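Long-range contact in sphingomyelinase-c (Listeria ivanovii, PDB 1ZWX), which is a member of the endonuclease/exonuclease/phosphatase family, with a DNase I-like fold: residues T150-D155 / G194-N199. Residues are numbered along the deposited sequence; the frame is centred on the assembly and turned at random.
Sequences THTQAD and GDLNVN. Unlike the reference sequence in segment 150-155: Q153 (reference Pro).
H151 and D195 sit side by side on one face of a parallel strand pair in a DNase I-like alpha/beta-sandwich. The pair is formed where strand 143-151 ends and the chain leaves strand 189-193. The buried end is closely packed. T152 N donates to D195 O at 3.1 Å, nearly in line with the carbonyl. The bond from D195 N to T150 O is weak, and D195 N also bonds to N53 OD1. G194 has no side chain, and a CB there would run into T150 O. On the face away from H151, the L196 methyls meet T150 and T152. CD2 of L196 reaches CG2 of T150 at 3.9 Å, and the two side chains cross at about a right angle. Helices 161-182 and 203-212 also touch L196.

On the H151 face, CG of both H151 and D195 is anti to its own backbone N (chi1 176° in each), which points ring and carboxylate the same way. Their planes are 17° apart. H151 NE2 and D195 OD2 stay 3.5 Å apart, at a poor angle for a bond; the main polar partner of D195 is N17.

The far end, at N197 and A154, is partly exposed and holds two bridging waters. The N197 side chain is about 4 Å from a bound phosphate ion, probably from the crystallisation liquor, though it may mark a pocket. N197 ND2 donates to T152 O at 2.9 Å from above the carbonyl plane; K131 NZ bonds to the same oxygen. One water links D155 N to N197 OD1. Another lies in the H151 ring plane, 2.9 Å from H151 NE2, and accepts from N197 ND2.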
loop_
_atom_site.group_PDB
_atom_site.type_symbol
_atom_site.label_atom_id
_atom_site.label_comp_id
_atom_site.label_asym_id
_atom_site.label_seq_id
_atom_site.Cartn_x
_atom_site.Cartn_y
_atom_site.Cartn_z
ATOM N N THR A 150 1.096 0.969 -4.736
ATOM C CA THR A 150 -0.247 1.090 -5.378
ATOM C C THR A 150 -1.328 0.653 -4.428
ATOM O O THR A 150 -1.067 -0.009 -3.406
ATOM C CB THR A 150 -0.344 0.271 -6.750
ATOM O OG1 THR A 150 -1.499 0.711 -7.487
ATOM C CG2 THR A 150 -0.433 -1.213 -6.516
ATOM N N HIS A 151 -2.560 1.003 -4.786
ATOM C CA HIS A 151 -3.736 0.576 -4.045
ATOM C C HIS A 151 -4.830 0.545 -5.115
ATOM O O HIS A 151 -5.228 1.579 -5.646
ATOM C CB HIS A 151 -4.083 1.574 -2.914
ATOM C CG HIS A 151 -5.358 1.243 -2.172
ATOM N ND1 HIS A 151 -6.024 2.165 -1.382
ATOM C CD2 HIS A 151 -6.085 0.104 -2.110
ATOM C CE1 HIS A 151 -7.093 1.592 -0.847
ATOM N NE2 HIS A 151 -7.154 0.342 -1.271
ATOM N N THR A 152 -5.270 -0.667 -5.448
ATOM C CA THR A 152 -6.191 -0.876 -6.583
ATOM C C THR A 152 -7.675 -0.891 -6.120
ATOM O O THR A 152 -7.979 -0.871 -4.937
ATOM C CB THR A 152 -5.874 -2.207 -7.333
ATOM O OG1 THR A 152 -5.907 -3.267 -6.391
ATOM C CG2 THR A 152 -4.470 -2.163 -7.979
ATOM N N GLN A 153 -8.561 -0.890 -7.109
ATOM C CA GLN A 153 -10.014 -0.991 -6.926
ATOM C C GLN A 153 -10.446 -2.048 -5.917
ATOM O O GLN A 153 -10.038 -3.211 -6.014
ATOM C CB GLN A 153 -10.630 -1.312 -8.312
ATOM C CG GLN A 153 -12.171 -1.539 -8.251
ATOM C CD GLN A 153 -12.947 -0.231 -8.064
ATOM O OE1 GLN A 153 -12.659 0.785 -8.711
ATOM N NE2 GLN A 153 -13.949 -0.264 -7.193
ATOM N N ALA A 154 -11.348 -1.664 -4.989
ATOM C CA ALA A 154 -11.908 -2.597 -4.019
ATOM C C ALA A 154 -13.192 -3.244 -4.577
ATOM O O ALA A 154 -13.816 -2.701 -5.488
ATOM C CB ALA A 154 -12.248 -1.866 -2.715
ATOM N N ASP A 155 -13.566 -4.390 -4.008
ATOM C CA ASP A 155 -14.965 -4.878 -4.125
ATOM C C ASP A 155 -15.867 -3.812 -3.449
ATOM O O ASP A 155 -15.475 -3.255 -2.398
ATOM C CB ASP A 155 -15.108 -6.276 -3.484
ATOM C CG ASP A 155 -14.521 -7.388 -4.364
ATOM O OD1 ASP A 155 -14.029 -7.104 -5.473
ATOM O OD2 ASP A 155 -14.585 -8.565 -3.973
ATOM N N GLY A 194 1.692 -3.084 -2.210
ATOM C CA GLY A 194 0.539 -2.340 -1.699
ATOM C C GLY A 194 -0.663 -3.246 -1.562
ATOM O O GLY A 194 -0.538 -4.469 -1.540
ATOM N N ASP A 195 -1.833 -2.620 -1.459
ATOM C CA ASP A 195 -3.098 -3.342 -1.287
ATOM C C ASP A 195 -3.628 -3.582 -2.694
ATOM O O ASP A 195 -4.149 -2.663 -3.380
ATOM C CB ASP A 195 -4.064 -2.485 -0.448
ATOM C CG ASP A 195 -5.453 -3.113 -0.296
ATOM O OD1 ASP A 195 -5.717 -4.203 -0.846
ATOM O OD2 ASP A 195 -6.245 -2.522 0.444
ATOM N N LEU A 196 -3.404 -4.807 -3.171
ATOM C CA LEU A 196 -3.810 -5.187 -4.522
ATOM C C LEU A 196 -5.289 -5.619 -4.604
ATOM O O LEU A 196 -5.815 -5.785 -5.729
ATOM C CB LEU A 196 -2.889 -6.286 -5.101
ATOM C CG LEU A 196 -1.618 -5.760 -5.819
ATOM C CD1 LEU A 196 -1.958 -5.009 -7.094
ATOM C CD2 LEU A 196 -0.814 -4.821 -4.960
ATOM N N ASN A 197 -5.923 -5.811 -3.444
ATOM C CA ASN A 197 -7.382 -6.088 -3.370
ATOM C C ASN A 197 -7.761 -7.403 -4.113
ATOM O O ASN A 197 -8.878 -7.589 -4.584
ATOM C CB ASN A 197 -8.182 -4.880 -3.854
ATOM C CG ASN A 197 -8.707 -4.029 -2.704
ATOM O OD1 ASN A 197 -9.227 -4.564 -1.711
ATOM N ND2 ASN A 197 -8.572 -2.723 -2.816
ATOM N N VAL A 198 -6.785 -8.298 -4.210
ATOM C CA VAL A 198 -6.967 -9.626 -4.795
ATOM C C VAL A 198 -6.628 -10.626 -3.700
ATOM O O VAL A 198 -5.504 -10.644 -3.180
ATOM C CB VAL A 198 -6.090 -9.818 -6.037
ATOM C CG1 VAL A 198 -6.179 -11.294 -6.590
ATOM C CG2 VAL A 198 -6.439 -8.809 -7.100
ATOM N N ASN A 199 -7.621 -11.435 -3.319
ATOM C CA ASN A 199 -7.471 -12.404 -2.264
ATOM C C ASN A 199 -6.603 -13.593 -2.724
ATOM O O ASN A 199 -6.792 -14.137 -3.830
ATOM C CB ASN A 199 -8.877 -12.848 -1.779
ATOM C CG ASN A 199 -8.838 -13.680 -0.513
ATOM O OD1 ASN A 199 -7.929 -13.575 0.313
ATOM N ND2 ASN A 199 -9.845 -14.530 -0.355
HETATM O O HOH W 1 -9.607 -0.958 -0.601
HETATM O O HOH W 2 -11.832 -5.393 -1.879
#